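Local coordinates for Phi class glutathione transferase GSTF1 (Populus tremula x Populus tremuloides, PDB 4RI6), which probably catalyses the conjugation of glutathione to electrophilic halide compounds, releasing the halide, and so serves in detoxification, at residues A[146-151]-A[190-195]; A[115-120]-A[135-140]; A[59-64]-A[73-78]; A[97-102]-A[156-161]. One frame throughout, in Å; residues are numbered along the deposited sequence. Where two conformers were deposited one is given.

Interaction 1 of 4, residues A[146-151]-A[190-195]; sequences IYEQKL and KNVNRW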
loop_
_atom_site.group_PDB
_atom_site.type_symbol
_atom_site.label_atom_id
_atom_site.label_comp_id
_atom_site.label_asym_id
_atom_site.label_seq_id
_atom_site.Cartn_x
_atom_site.Cartn_y
_atom_site.Cartn_z
ATOM N N ILE A 146 7.016 -9.114 15.428
ATOM C CA ILE A 146 8.072 -8.893 14.458
ATOM C C ILE A 146 8.679 -7.507 14.636
ATOM O O ILE A 146 9.906 -7.347 14.612
ATOM C CB ILE A 146 7.555 -9.083 13.032
ATOM C CG1 ILE A 146 7.113 -10.529 12.865
ATOM C CG2 ILE A 146 8.628 -8.699 12.021
ATOM C CD1 ILE A 146 6.330 -10.797 11.651
ATOM N N TYR A 147 7.834 -6.509 14.878
ATOM C CA TYR A 147 8.328 -5.169 15.154
ATOM C C TYR A 147 9.163 -5.153 16.421
ATOM O O TYR A 147 10.140 -4.438 16.497
ATOM C CB TYR A 147 7.189 -4.164 15.304
ATOM C CG TYR A 147 6.454 -3.752 14.048
ATOM C CD1 TYR A 147 6.576 -4.455 12.854
ATOM C CD2 TYR A 147 5.642 -2.623 14.063
ATOM C CE1 TYR A 147 5.878 -4.044 11.724
ATOM C CE2 TYR A 147 4.964 -2.218 12.953
ATOM C CZ TYR A 147 5.087 -2.929 11.787
ATOM O OH TYR A 147 4.392 -2.492 10.689
ATOM N N GLU A 148 8.754 -5.922 17.424
ATOM C CA GLU A 148 9.493 -5.965 18.685
ATOM C C GLU A 148 10.942 -6.392 18.440
ATOM O O GLU A 148 11.864 -5.845 19.018
ATOM C CB GLU A 148 8.812 -6.907 19.672
ATOM C CG GLU A 148 9.540 -7.038 21.023
ATOM C CD GLU A 148 9.543 -5.748 21.829
ATOM O OE1 GLU A 148 8.788 -4.823 21.459
ATOM O OE2 GLU A 148 10.299 -5.670 22.832
ATOM N N GLN A 149 11.127 -7.369 17.555
ATOM C CA GLN A 149 12.461 -7.844 17.225
ATOM C C GLN A 149 13.241 -6.773 16.437
ATOM O O GLN A 149 14.380 -6.443 16.769
ATOM C CB GLN A 149 12.364 -9.183 16.456
ATOM C CG GLN A 149 11.785 -10.335 17.328
ATOM C CD GLN A 149 11.290 -11.584 16.561
ATOM O OE1 GLN A 149 10.537 -11.494 15.588
ATOM N NE2 GLN A 149 11.688 -12.763 17.046
ATOM N N LYS A 150 12.604 -6.201 15.425
ATOM C CA LYS A 150 13.203 -5.157 14.605
ATOM C C LYS A 150 13.636 -3.956 15.434
ATOM O O LYS A 150 14.736 -3.407 15.254
ATOM C CB LYS A 150 12.201 -4.717 13.532
ATOM C CG LYS A 150 12.710 -3.646 12.558
ATOM C CD LYS A 150 13.789 -4.224 11.633
ATOM C CE LYS A 150 14.361 -3.210 10.617
ATOM N NZ LYS A 150 15.189 -2.170 11.248
ATOM N N LEU A 151 12.761 -3.546 16.345
ATOM C CA LEU A 151 12.996 -2.339 17.139
ATOM C C LEU A 151 13.982 -2.592 18.303
ATOM O O LEU A 151 14.373 -1.672 19.007
ATOM C CB LEU A 151 11.662 -1.775 17.631
ATOM C CG LEU A 151 10.811 -1.222 16.477
ATOM C CD1 LEU A 151 9.394 -1.043 16.908
ATOM C CD2 LEU A 151 11.376 0.076 15.942
ATOM N N LYS A 190 8.238 -4.224 25.010
ATOM C CA LYS A 190 9.095 -3.145 25.485
ATOM C C LYS A 190 9.705 -2.298 24.368
ATOM O O LYS A 190 9.693 -1.078 24.463
ATOM C CB LYS A 190 10.201 -3.690 26.416
ATOM C CG LYS A 190 11.377 -4.398 25.768
ATOM C CD LYS A 190 12.497 -4.619 26.784
ATOM C CE LYS A 190 13.706 -5.282 26.141
ATOM N NZ LYS A 190 13.435 -6.709 25.841
ATOM N N ASN A 191 10.217 -2.902 23.306
ATOM C CA ASN A 191 10.791 -2.089 22.231
ATOM C C ASN A 191 9.709 -1.336 21.450
ATOM O O ASN A 191 9.906 -0.191 21.078
ATOM C CB ASN A 191 11.623 -2.942 21.274
ATOM C CG ASN A 191 12.784 -3.626 21.950
ATOM O OD1 ASN A 191 13.340 -3.129 22.935
ATOM N ND2 ASN A 191 13.153 -4.777 21.422
ATOM N N VAL A 192 8.584 -1.995 21.189
ATOM C CA VAL A 192 7.450 -1.350 20.524
ATOM C C VAL A 192 6.955 -0.191 21.371
ATOM O O VAL A 192 6.637 0.869 20.857
ATOM C CB VAL A 192 6.314 -2.372 20.256
ATOM C CG1 VAL A 192 5.021 -1.688 19.814
ATOM C CG2 VAL A 192 6.774 -3.329 19.192
ATOM N N ASN A 193 6.912 -0.386 22.680
ATOM C CA ASN A 193 6.453 0.671 23.554
ATOM C C ASN A 193 7.396 1.873 23.538
ATOM O O ASN A 193 6.958 3.010 23.535
ATOM C CB ASN A 193 6.273 0.144 24.982
ATOM C CG ASN A 193 5.775 1.209 25.916
ATOM O OD1 ASN A 193 4.616 1.612 25.867
ATOM N ND2 ASN A 193 6.659 1.672 26.774
ATOM N N ARG A 194 8.695 1.616 23.491
ATOM C CA ARG A 194 9.689 2.688 23.404
ATOM C C ARG A 194 9.482 3.501 22.131
ATOM O O ARG A 194 9.403 4.745 22.147
ATOM C CB ARG A 194 11.098 2.107 23.418
ATOM C CG ARG A 194 12.189 3.144 23.307
ATOM C CD ARG A 194 13.435 2.561 22.725
ATOM N NE ARG A 194 13.288 2.313 21.286
ATOM C CZ ARG A 194 13.604 1.185 20.674
ATOM N NH1 ARG A 194 14.032 0.127 21.361
ATOM N NH2 ARG A 194 13.457 1.101 19.363
ATOM N N TRP A 195 9.418 2.774 21.026
ATOM C CA TRP A 195 9.179 3.354 19.723
ATOM C C TRP A 195 7.883 4.160 19.719
ATOM O O TRP A 195 7.877 5.306 19.285
ATOM C CB TRP A 195 9.129 2.230 18.702
ATOM C CG TRP A 195 8.583 2.534 17.345
ATOM C CD1 TRP A 195 9.208 3.200 16.335
ATOM C CD2 TRP A 195 7.332 2.083 16.814
ATOM N NE1 TRP A 195 8.412 3.208 15.212
ATOM C CE2 TRP A 195 7.255 2.531 15.479
ATOM C CE3 TRP A 195 6.267 1.354 17.342
ATOM C CZ2 TRP A 195 6.152 2.258 14.650
ATOM C CZ3 TRP A 195 5.163 1.092 16.522
ATOM C CH2 TRP A 195 5.126 1.540 15.187
HETATM O O HOH W 1 12.004 -7.403 23.654
HETATM O O HOH W 2 8.834 -7.106 25.252
#

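Interaction 2 of 4, residues A[115-120]-A[135-140]; sequences GDLVHD and KNVDKL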
loop_
_atom_site.group_PDB
_atom_site.type_symbol
_atom_site.label_atom_id
_atom_site.label_comp_id
_atom_site.label_asym_id
_atom_site.label_seq_id
_atom_site.Cartn_x
_atom_site.Cartn_y
_atom_site.Cartn_z
ATOM N N GLY A 115 -6.484 -1.076 11.313
ATOM C CA GLY A 115 -7.573 -0.269 10.809
ATOM C C GLY A 115 -8.946 -0.889 11.018
ATOM O O GLY A 115 -9.917 -0.190 11.304
ATOM N N ASP A 116 -9.050 -2.201 10.866
ATOM C CA ASP A 116 -10.334 -2.858 11.095
ATOM C C ASP A 116 -10.724 -2.803 12.570
ATOM O O ASP A 116 -11.900 -2.652 12.895
ATOM C CB ASP A 116 -10.303 -4.312 10.623
ATOM C CG ASP A 116 -10.245 -4.440 9.124
ATOM O OD1 ASP A 116 -10.470 -3.430 8.416
ATOM O OD2 ASP A 116 -9.975 -5.568 8.657
ATOM N N LEU A 117 -9.744 -2.977 13.461
ATOM C CA LEU A 117 -10.001 -2.811 14.886
ATOM C C LEU A 117 -10.473 -1.386 15.197
ATOM O O LEU A 117 -11.472 -1.198 15.889
ATOM C CB LEU A 117 -8.745 -3.150 15.694
ATOM C CG LEU A 117 -8.400 -4.631 15.831
ATOM C CD1 LEU A 117 -6.985 -4.764 16.403
ATOM C CD2 LEU A 117 -9.427 -5.332 16.723
ATOM N N VAL A 118 -9.760 -0.389 14.689
ATOM C CA VAL A 118 -10.156 1.002 14.917
ATOM C C VAL A 118 -11.575 1.238 14.428
ATOM O O VAL A 118 -12.387 1.868 15.130
ATOM C CB VAL A 118 -9.177 1.988 14.244
ATOM C CG1 VAL A 118 -9.736 3.413 14.248
ATOM C CG2 VAL A 118 -7.841 1.940 14.945
ATOM N N HIS A 119 -11.893 0.733 13.240
ATOM C CA HIS A 119 -13.219 0.950 12.704
ATOM C C HIS A 119 -14.291 0.263 13.551
ATOM O O HIS A 119 -15.279 0.881 13.929
ATOM C CB HIS A 119 -13.334 0.468 11.261
ATOM C CG HIS A 119 -14.694 0.698 10.710
ATOM N ND1 HIS A 119 -15.672 -0.269 10.712
ATOM C CD2 HIS A 119 -15.281 1.832 10.268
ATOM C CE1 HIS A 119 -16.784 0.238 10.216
ATOM N NE2 HIS A 119 -16.576 1.515 9.946
ATOM N N ASP A 120 -14.091 -1.006 13.884
ATOM C CA ASP A 120 -15.138 -1.745 14.576
ATOM C C ASP A 120 -15.359 -1.233 15.991
ATOM O O ASP A 120 -16.484 -1.242 16.479
ATOM C CB ASP A 120 -14.815 -3.229 14.597
ATOM C CG ASP A 120 -14.932 -3.863 13.220
ATOM O OD1 ASP A 120 -15.510 -3.227 12.303
ATOM O OD2 ASP A 120 -14.454 -4.998 13.044
ATOM N N LYS A 135 -9.775 -12.043 16.195
ATOM C CA LYS A 135 -9.032 -12.405 14.990
ATOM C C LYS A 135 -8.044 -11.306 14.592
ATOM O O LYS A 135 -6.886 -11.590 14.248
ATOM C CB LYS A 135 -10.006 -12.695 13.855
ATOM C CG LYS A 135 -9.388 -13.205 12.579
ATOM C CD LYS A 135 -10.489 -13.767 11.666
ATOM C CE LYS A 135 -10.031 -13.949 10.220
ATOM N NZ LYS A 135 -8.706 -14.612 10.110
ATOM N N ASN A 136 -8.492 -10.053 14.639
ATOM C CA ASN A 136 -7.624 -8.943 14.243
ATOM C C ASN A 136 -6.604 -8.557 15.308
ATOM O O ASN A 136 -5.485 -8.188 14.974
ATOM C CB ASN A 136 -8.481 -7.741 13.857
ATOM C CG ASN A 136 -9.132 -7.936 12.509
ATOM O OD1 ASN A 136 -8.510 -8.510 11.605
ATOM N ND2 ASN A 136 -10.373 -7.482 12.365
ATOM N N VAL A 137 -6.982 -8.638 16.584
ATOM C CA VAL A 137 -6.024 -8.506 17.675
ATOM C C VAL A 137 -4.901 -9.515 17.498
ATOM O O VAL A 137 -3.740 -9.167 17.611
ATOM C CB VAL A 137 -6.707 -8.712 19.040
ATOM C CG1 VAL A 137 -5.695 -8.955 20.158
ATOM C CG2 VAL A 137 -7.609 -7.518 19.366
ATOM N N ASP A 138 -5.240 -10.767 17.231
ATOM C CA ASP A 138 -4.211 -11.792 17.130
ATOM C C ASP A 138 -3.308 -11.544 15.916
ATOM O O ASP A 138 -2.102 -11.756 15.970
ATOM C CB ASP A 138 -4.837 -13.195 17.051
ATOM C CG ASP A 138 -5.430 -13.673 18.379
ATOM O OD1 ASP A 138 -5.157 -13.073 19.445
ATOM O OD2 ASP A 138 -6.163 -14.691 18.348
ATOM N N LYS A 139 -3.893 -11.137 14.797
ATOM C CA LYS A 139 -3.097 -10.745 13.628
ATOM C C LYS A 139 -2.145 -9.600 13.951
ATOM O O LYS A 139 -0.989 -9.610 13.568
ATOM C CB LYS A 139 -4.003 -10.329 12.469
ATOM C CG LYS A 139 -4.625 -11.465 11.732
ATOM C CD LYS A 139 -5.418 -10.931 10.562
ATOM C CE LYS A 139 -6.062 -12.041 9.743
ATOM N NZ LYS A 139 -6.897 -11.453 8.662
ATOM N N LEU A 140 -2.638 -8.595 14.655
ATOM C CA LEU A 140 -1.821 -7.441 14.913
ATOM C C LEU A 140 -0.712 -7.800 15.908
ATOM O O LEU A 140 0.408 -7.308 15.803
ATOM C CB LEU A 140 -2.691 -6.295 15.435
ATOM C CG LEU A 140 -1.972 -4.978 15.743
ATOM C CD1 LEU A 140 -1.140 -4.473 14.558
ATOM C CD2 LEU A 140 -2.983 -3.915 16.167
HETATM O O HOH W 3 -11.696 -7.352 9.713
HETATM O O HOH W 4 -7.817 -7.419 9.286
HETATM O O HOH W 5 -12.064 -5.784 13.902
#

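Interaction 3 of 4, residues A[59-64]-A[73-78]; sequences FKDESI and CRYICD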
loop_
_atom_site.group_PDB
_atom_site.type_symbol
_atom_site.label_atom_id
_atom_site.label_comp_id
_atom_site.label_asym_id
_atom_site.label_seq_id
_atom_site.Cartn_x
_atom_site.Cartn_y
_atom_site.Cartn_z
ATOM N N PHE A 59 -6.284 15.813 -2.047
ATOM C CA PHE A 59 -5.258 16.829 -2.038
ATOM C C PHE A 59 -5.338 17.634 -3.333
ATOM O O PHE A 59 -5.508 17.045 -4.409
ATOM C CB PHE A 59 -3.884 16.161 -1.905
ATOM C CG PHE A 59 -2.739 17.079 -2.172
ATOM C CD1 PHE A 59 -2.366 17.399 -3.460
ATOM C CD2 PHE A 59 -2.007 17.608 -1.121
ATOM C CE1 PHE A 59 -1.313 18.262 -3.696
ATOM C CE2 PHE A 59 -0.945 18.446 -1.352
ATOM C CZ PHE A 59 -0.594 18.775 -2.639
ATOM N N LYS A 60 -5.210 18.963 -3.233
ATOM C CA LYS A 60 -5.042 19.834 -4.398
ATOM C C LYS A 60 -3.927 20.850 -4.176
ATOM O O LYS A 60 -3.822 21.434 -3.104
ATOM C CB LYS A 60 -6.327 20.616 -4.731
ATOM C CG LYS A 60 -7.567 19.810 -5.055
ATOM C CD LYS A 60 -8.687 20.767 -5.479
ATOM C CE LYS A 60 -9.997 20.052 -5.750
ATOM N NZ LYS A 60 -11.041 21.003 -6.182
ATOM N N ASP A 61 -3.096 21.059 -5.191
ATOM C CA ASP A 61 -2.295 22.271 -5.272
ATOM C C ASP A 61 -2.420 22.839 -6.696
ATOM O O ASP A 61 -3.265 22.378 -7.461
ATOM C CB ASP A 61 -0.830 22.018 -4.840
ATOM C CG ASP A 61 -0.055 21.093 -5.771
ATOM O OD1 ASP A 61 -0.502 20.804 -6.906
ATOM O OD2 ASP A 61 1.048 20.665 -5.369
ATOM N N GLU A 62 -1.609 23.838 -7.040
ATOM C CA GLU A 62 -1.734 24.505 -8.337
ATOM C C GLU A 62 -1.519 23.498 -9.478
ATOM O O GLU A 62 -2.023 23.691 -10.588
ATOM C CB GLU A 62 -0.742 25.686 -8.452
ATOM C CG GLU A 62 -0.777 26.679 -7.267
ATOM C CD GLU A 62 -0.361 28.125 -7.625
ATOM O OE1 GLU A 62 -1.062 29.073 -7.181
ATOM O OE2 GLU A 62 0.665 28.319 -8.329
ATOM N N SER A 63 -0.820 22.402 -9.189
ATOM C CA SER A 63 -0.313 21.512 -10.238
ATOM C C SER A 63 -1.091 20.212 -10.412
ATOM O O SER A 63 -1.127 19.656 -11.510
ATOM C CB SER A 63 1.153 21.168 -9.951
ATOM O OG SER A 63 1.957 22.330 -10.026
ATOM N N ILE A 64 -1.689 19.713 -9.334
ATOM C CA ILE A 64 -2.243 18.360 -9.341
ATOM C C ILE A 64 -3.302 18.161 -8.251
ATOM O O ILE A 64 -3.251 18.792 -7.178
ATOM C CB ILE A 64 -1.098 17.318 -9.181
ATOM C CG1 ILE A 64 -1.545 15.908 -9.559
ATOM C CG2 ILE A 64 -0.540 17.320 -7.772
ATOM C CD1 ILE A 64 -0.362 14.951 -9.868
ATOM N N CYS A 73 1.282 11.749 0.439
ATOM C CA CYS A 73 2.431 12.025 1.289
ATOM C C CYS A 73 3.731 11.875 0.516
ATOM O O CYS A 73 4.658 12.649 0.718
ATOM C CB CYS A 73 2.424 11.111 2.509
ATOM S SG CYS A 73 1.114 11.509 3.695
ATOM N N ARG A 74 3.808 10.898 -0.389
ATOM C CA ARG A 74 5.017 10.772 -1.182
ATOM C C ARG A 74 5.196 11.996 -2.082
ATOM O O ARG A 74 6.301 12.473 -2.279
ATOM C CB ARG A 74 5.012 9.483 -2.016
ATOM C CG ARG A 74 5.542 8.305 -1.231
ATOM C CD ARG A 74 5.801 7.068 -2.067
ATOM N NE ARG A 74 4.564 6.467 -2.478
ATOM C CZ ARG A 74 3.927 5.487 -1.839
ATOM N NH1 ARG A 74 4.395 4.918 -0.750
ATOM N NH2 ARG A 74 2.799 5.049 -2.325
ATOM N N TYR A 75 4.105 12.504 -2.633
ATOM C CA TYR A 75 4.186 13.694 -3.475
ATOM C C TYR A 75 4.688 14.882 -2.662
ATOM O O TYR A 75 5.572 15.615 -3.094
ATOM C CB TYR A 75 2.826 14.014 -4.088
ATOM C CG TYR A 75 2.778 15.348 -4.783
ATOM C CD1 TYR A 75 3.448 15.542 -5.986
ATOM C CD2 TYR A 75 2.069 16.415 -4.240
ATOM C CE1 TYR A 75 3.410 16.732 -6.629
ATOM C CE2 TYR A 75 2.031 17.627 -4.878
ATOM C CZ TYR A 75 2.710 17.780 -6.073
ATOM O OH TYR A 75 2.680 18.976 -6.745
ATOM N N ILE A 76 4.127 15.054 -1.473
ATOM C CA ILE A 76 4.531 16.144 -0.593
ATOM C C ILE A 76 6.029 16.050 -0.302
ATOM O O ILE A 76 6.762 17.035 -0.389
ATOM C CB ILE A 76 3.715 16.109 0.720
ATOM C CG1 ILE A 76 2.265 16.505 0.461
ATOM C CG2 ILE A 76 4.320 17.040 1.776
ATOM C CD1 ILE A 76 1.313 16.196 1.595
ATOM N N CYS A 77 6.489 14.854 0.032
ATOM C CA CYS A 77 7.893 14.660 0.348
ATOM C C CYS A 77 8.795 14.916 -0.873
ATOM O O CYS A 77 9.910 15.441 -0.741
ATOM C CB CYS A 77 8.097 13.253 0.919
ATOM S SG CYS A 77 7.431 13.056 2.612
ATOM N N ASP A 78 8.296 14.585 -2.058
ATOM C CA ASP A 78 9.037 14.811 -3.293
ATOM C C ASP A 78 9.095 16.301 -3.645
ATOM O O ASP A 78 10.172 16.875 -3.851
ATOM C CB ASP A 78 8.373 14.024 -4.425
ATOM C CG ASP A 78 9.321 13.703 -5.565
ATOM O OD1 ASP A 78 10.381 14.348 -5.678
ATOM O OD2 ASP A 78 8.982 12.806 -6.369
#

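Interaction 4 of 4, residues A[97-102]-A[156-161]; sequences ANIDQW and FLAGDE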
loop_
_atom_site.group_PDB
_atom_site.type_symbol
_atom_site.label_atom_id
_atom_site.label_comp_id
_atom_site.label_asym_id
_atom_site.label_seq_id
_atom_site.Cartn_x
_atom_site.Cartn_y
_atom_site.Cartn_z
ATOM N N ALA A 97 14.108 3.863 -0.472
ATOM C CA ALA A 97 13.601 2.500 -0.628
ATOM C C ALA A 97 13.596 1.763 0.700
ATOM O O ALA A 97 12.665 1.023 1.032
ATOM C CB ALA A 97 14.430 1.749 -1.625
ATOM N N ASN A 98 14.643 1.970 1.477
ATOM C CA ASN A 98 14.727 1.341 2.782
ATOM C C ASN A 98 13.564 1.715 3.691
ATOM O O ASN A 98 13.039 0.869 4.407
ATOM C CB ASN A 98 16.050 1.705 3.466
ATOM C CG ASN A 98 16.138 1.146 4.850
ATOM O OD1 ASN A 98 16.105 -0.062 5.049
ATOM N ND2 ASN A 98 16.239 2.025 5.827
ATOM N N ILE A 99 13.170 2.981 3.661
ATOM C CA ILE A 99 11.977 3.440 4.357
ATOM C C ILE A 99 10.702 2.878 3.738
ATOM O O ILE A 99 9.797 2.414 4.439
ATOM C CB ILE A 99 11.934 4.974 4.358
ATOM C CG1 ILE A 99 13.061 5.500 5.240
ATOM C CG2 ILE A 99 10.586 5.512 4.852
ATOM C CD1 ILE A 99 13.406 6.954 4.970
ATOM N N ASP A 100 10.665 2.880 2.411
ATOM C CA ASP A 100 9.455 2.524 1.683
ATOM C C ASP A 100 8.995 1.088 1.962
ATOM O O ASP A 100 7.785 0.822 2.012
ATOM C CB ASP A 100 9.693 2.720 0.190
ATOM C CG ASP A 100 8.411 2.781 -0.617
ATOM O OD1 ASP A 100 7.445 3.439 -0.199
ATOM O OD2 ASP A 100 8.379 2.172 -1.704
ATOM N N GLN A 101 9.919 0.151 2.168
ATOM C CA GLN A 101 9.481 -1.219 2.446
ATOM C C GLN A 101 8.675 -1.275 3.753
ATOM O O GLN A 101 7.764 -2.081 3.868
ATOM C CB GLN A 101 10.669 -2.191 2.495
ATOM C CG GLN A 101 11.578 -1.977 3.673
ATOM C CD GLN A 101 12.907 -2.697 3.547
ATOM O OE1 GLN A 101 12.991 -3.810 3.011
ATOM N NE2 GLN A 101 13.963 -2.053 4.028
ATOM N N TRP A 102 8.984 -0.402 4.715
ATOM C CA TRP A 102 8.253 -0.368 5.991
ATOM C C TRP A 102 6.966 0.438 5.830
ATOM O O TRP A 102 5.991 0.190 6.530
ATOM C CB TRP A 102 9.145 0.179 7.119
ATOM C CG TRP A 102 10.237 -0.780 7.425
ATOM C CD1 TRP A 102 11.533 -0.718 7.001
ATOM C CD2 TRP A 102 10.120 -1.993 8.174
ATOM N NE1 TRP A 102 12.219 -1.813 7.440
ATOM C CE2 TRP A 102 11.376 -2.614 8.155
ATOM C CE3 TRP A 102 9.074 -2.608 8.861
ATOM C CZ2 TRP A 102 11.613 -3.803 8.799
ATOM C CZ3 TRP A 102 9.306 -3.792 9.481
ATOM C CH2 TRP A 102 10.562 -4.377 9.463
ATOM N N PHE A 156 14.130 3.196 15.163
ATOM C CA PHE A 156 12.885 3.361 14.436
ATOM C C PHE A 156 12.755 2.200 13.462
ATOM O O PHE A 156 13.660 1.365 13.369
ATOM C CB PHE A 156 12.872 4.712 13.719
ATOM C CG PHE A 156 12.967 5.887 14.658
ATOM C CD1 PHE A 156 11.829 6.380 15.297
ATOM C CD2 PHE A 156 14.181 6.508 14.894
ATOM C CE1 PHE A 156 11.911 7.443 16.185
ATOM C CE2 PHE A 156 14.260 7.597 15.773
ATOM C CZ PHE A 156 13.115 8.057 16.409
ATOM N N LEU A 157 11.636 2.107 12.749
ATOM C CA LEU A 157 11.428 0.897 11.953
ATOM C C LEU A 157 12.503 0.706 10.903
ATOM O O LEU A 157 12.966 -0.411 10.694
ATOM C CB LEU A 157 10.068 0.921 11.269
ATOM C CG LEU A 157 8.880 0.650 12.175
ATOM C CD1 LEU A 157 7.596 0.850 11.417
ATOM C CD2 LEU A 157 8.906 -0.763 12.752
ATOM N N ALA A 158 12.890 1.788 10.238
ATOM C CA ALA A 158 13.783 1.679 9.101
ATOM C C ALA A 158 15.243 2.007 9.423
ATOM O O ALA A 158 16.108 1.931 8.552
ATOM C CB ALA A 158 13.270 2.579 7.976
ATOM N N GLY A 159 15.538 2.320 10.675
ATOM C CA GLY A 159 16.877 2.753 11.016
ATOM C C GLY A 159 16.938 3.747 12.150
ATOM O O GLY A 159 16.131 3.679 13.075
ATOM N N ASP A 160 17.884 4.680 12.061
ATOM C CA ASP A 160 18.246 5.493 13.229
ATOM C C ASP A 160 17.524 6.837 13.253
ATOM O O ASP A 160 17.776 7.680 14.105
ATOM C CB ASP A 160 19.774 5.705 13.297
ATOM C CG ASP A 160 20.342 6.388 12.079
ATOM O OD1 ASP A 160 19.564 6.848 11.229
ATOM O OD2 ASP A 160 21.584 6.477 11.971
ATOM N N GLU A 161 16.593 7.023 12.325
ATOM C CA GLU A 161 15.950 8.304 12.132
ATOM C C GLU A 161 14.451 8.101 11.926
ATOM O O GLU A 161 14.058 7.184 11.225
ATOM C CB GLU A 161 16.570 8.990 10.910
ATOM C CG GLU A 161 16.564 10.496 10.934
ATOM C CD GLU A 161 17.401 11.104 9.804
ATOM O OE1 GLU A 161 18.166 10.370 9.131
ATOM O OE2 GLU A 161 17.291 12.330 9.590
#

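Interaction 1 of 4, residues A[146-151]-A[190-195]
E148 sets its carboxylate against the first turn of helix 190-200: OE2 accepts N191 N at 2.8 Å through its syn lone pair, and OE1 takes V192 N at 2.8 Å. The carboxylate lies stacked on the N191 amide, their planes 9° apart, while N191 ND2 reaches back to E148 O at 2.9 Å, an almost straight bond. Replacing E148 with an alanine would probably leave the amides of N191 and V192 without acceptors. The tight side lies around L151, whose CD1 sits over the W195 face, 4.0 Å from the five-membered-ring centroid. There R194 grips L151 O end-on, NH1 at 3.0 Å and NH2 at 2.9 Å, both nitrogens coplanar with their acceptor. The K190 side is looser and wet: in one K190 conformer a water bridges E148 OE2 and K190 NZ; a second links E148 OE2 with K190 N. The short axes cross at 76°, 8.0 Å apart, a steep helix-helix crossing within the all-helical C-terminal domain of the glutathione transferase fold.

Interaction 2 of 4, residues A[115-120]-A[135-140]
The L117 and N136 side chains lie alongside one another, pointing opposite ways, L117 CG resting 3.7 Å from N136 CB where the two backbones come nearest. The leucine is placed by a CG that stands anti to its carbonyl carbon (chi1 -75°), which carries both methyls across the gap: CD2 meets V137 CG2 at 3.9 Å, set roughly perpendicular to that valine, and CD1 reaches L140 CD2 at 4.1 Å. L140 takes a different rotamer, CG anti to the backbone N (chi1 -179°), which directs its CD2 toward L117. L176 of helix 164-179 packs on both L117 and L140. At the outer edge D116 CB lies 3.6 Å from N136 ND2, and the polar ends are joined through water. One water links D116 OD2 to N136 ND2; another donates both to D116 OD2, at 2.9 Å, and to N136 OD1, at 2.7 Å; a third connects N136 ND2 with D120 OD2. The segments run at 145°, their axes 9.6 Å apart. With no direct hydrogen bond between the two segments, the chemistry implies adhesion by apolar carbons, while the polar groups at the edge of the contact are matched through water.

Interaction 3 of 4, residues A[59-64]-A[73-78]
The turn joining antiparallel strands 58-60 and 65-67 meets helix 69-79 in the thioredoxin-like N-terminal domain, with Y75 reaching from the helix to D61 in the turn. Y75 OH donates to D61 OD2 at 2.7 Å, on the syn lone pair and close to the plane of the phenol ring; K79 forms a salt bridge with the same oxygen. The other oxygen, OD1, organises the turn itself, accepting S63 N at 2.8 Å from above the carboxylate plane and I64 N at 2.9 Å nearly in line with its C-O bond; the bond to S63 N makes an Asx turn. These three protein N-H and O-H donors fix the rotation of the carboxylate, whose CG lies between backbone N and carbonyl carbon (chi1 66°). I64 then lays CG2 over one face of the tyrosine, 4.1 Å from the centroid. On the strand side F59 CE1 comes within 3.6 Å of Y75 CE2, the ring planes inclined at 75°, and F59 CE2 touches I76 CG1 at 4.2 Å. L94 of the second subunit packs on S63, I64 and Y75. A hairpin followed by a helix packed against it is the C-terminal ββα half of the thioredoxin fold.

Interaction 4 of 4, residues A[97-102]-A[156-161]
The loop between helices 130-150 and 164-179 docks on helix 93-122 of the C-terminal domain, A158 sitting against N98, I99 and W102. N98 supplies the direct polar bond: ND2 donates to A158 O at 2.7 Å, with the oxygen close to the asparagine amide plane. Its CG extends opposite the backbone N (chi1 176°), carrying the amide along the helix surface to the loop. A leucine at N98 would be likely to leave A158 O without this donor and the loop less firmly tied to the helix. The methyl of A158 lies 4.0 Å from I99 CG1 and 3.9 Å from W102 CD1. One residue earlier, L157 O stands 3.6 Å above one face of the indole, displaced toward the rim; this oxygen accepts a hydrogen bond from K150 NZ, which ties it to helix 130-150 as well. In the helical bundle of a glutathione transferase, the contact thus fastens an inter-helix connection to the long helix that also faces the dimer partner: F67 of the second subunit meets the W102 ring edge-to-face. The loop closes on itself through F156 N, which donates to G159 O at 2.9 Å, while the return bond from G159 N to F156 O is weak. G159 adopts phi 148° and psi -145°, where a side chain would press on A158 O. L157 N is held by the D166 carboxylate.

Interaction 3 comes first along the chain, in the thioredoxin-like N-terminal domain, and its centre lies about 22 to 32 Å from those of the other three, which belong to the helical part. Interactions 2 and 4 share helix 93-122 with centres about 24 Å apart, and interactions 1 and 2 share helix 130-150 with centres about 19 Å apart. Interactions 1 and 4 alternate in sequence and touch where K150 and L151 meet W102, F156 and L157, so one end of the bundle is joined by both. A long, weak ion pair from R74 to D100 links interactions 3 and 4. Interactions 1, 3 and 4 also reach the second subunit, tying both domains to the dimer.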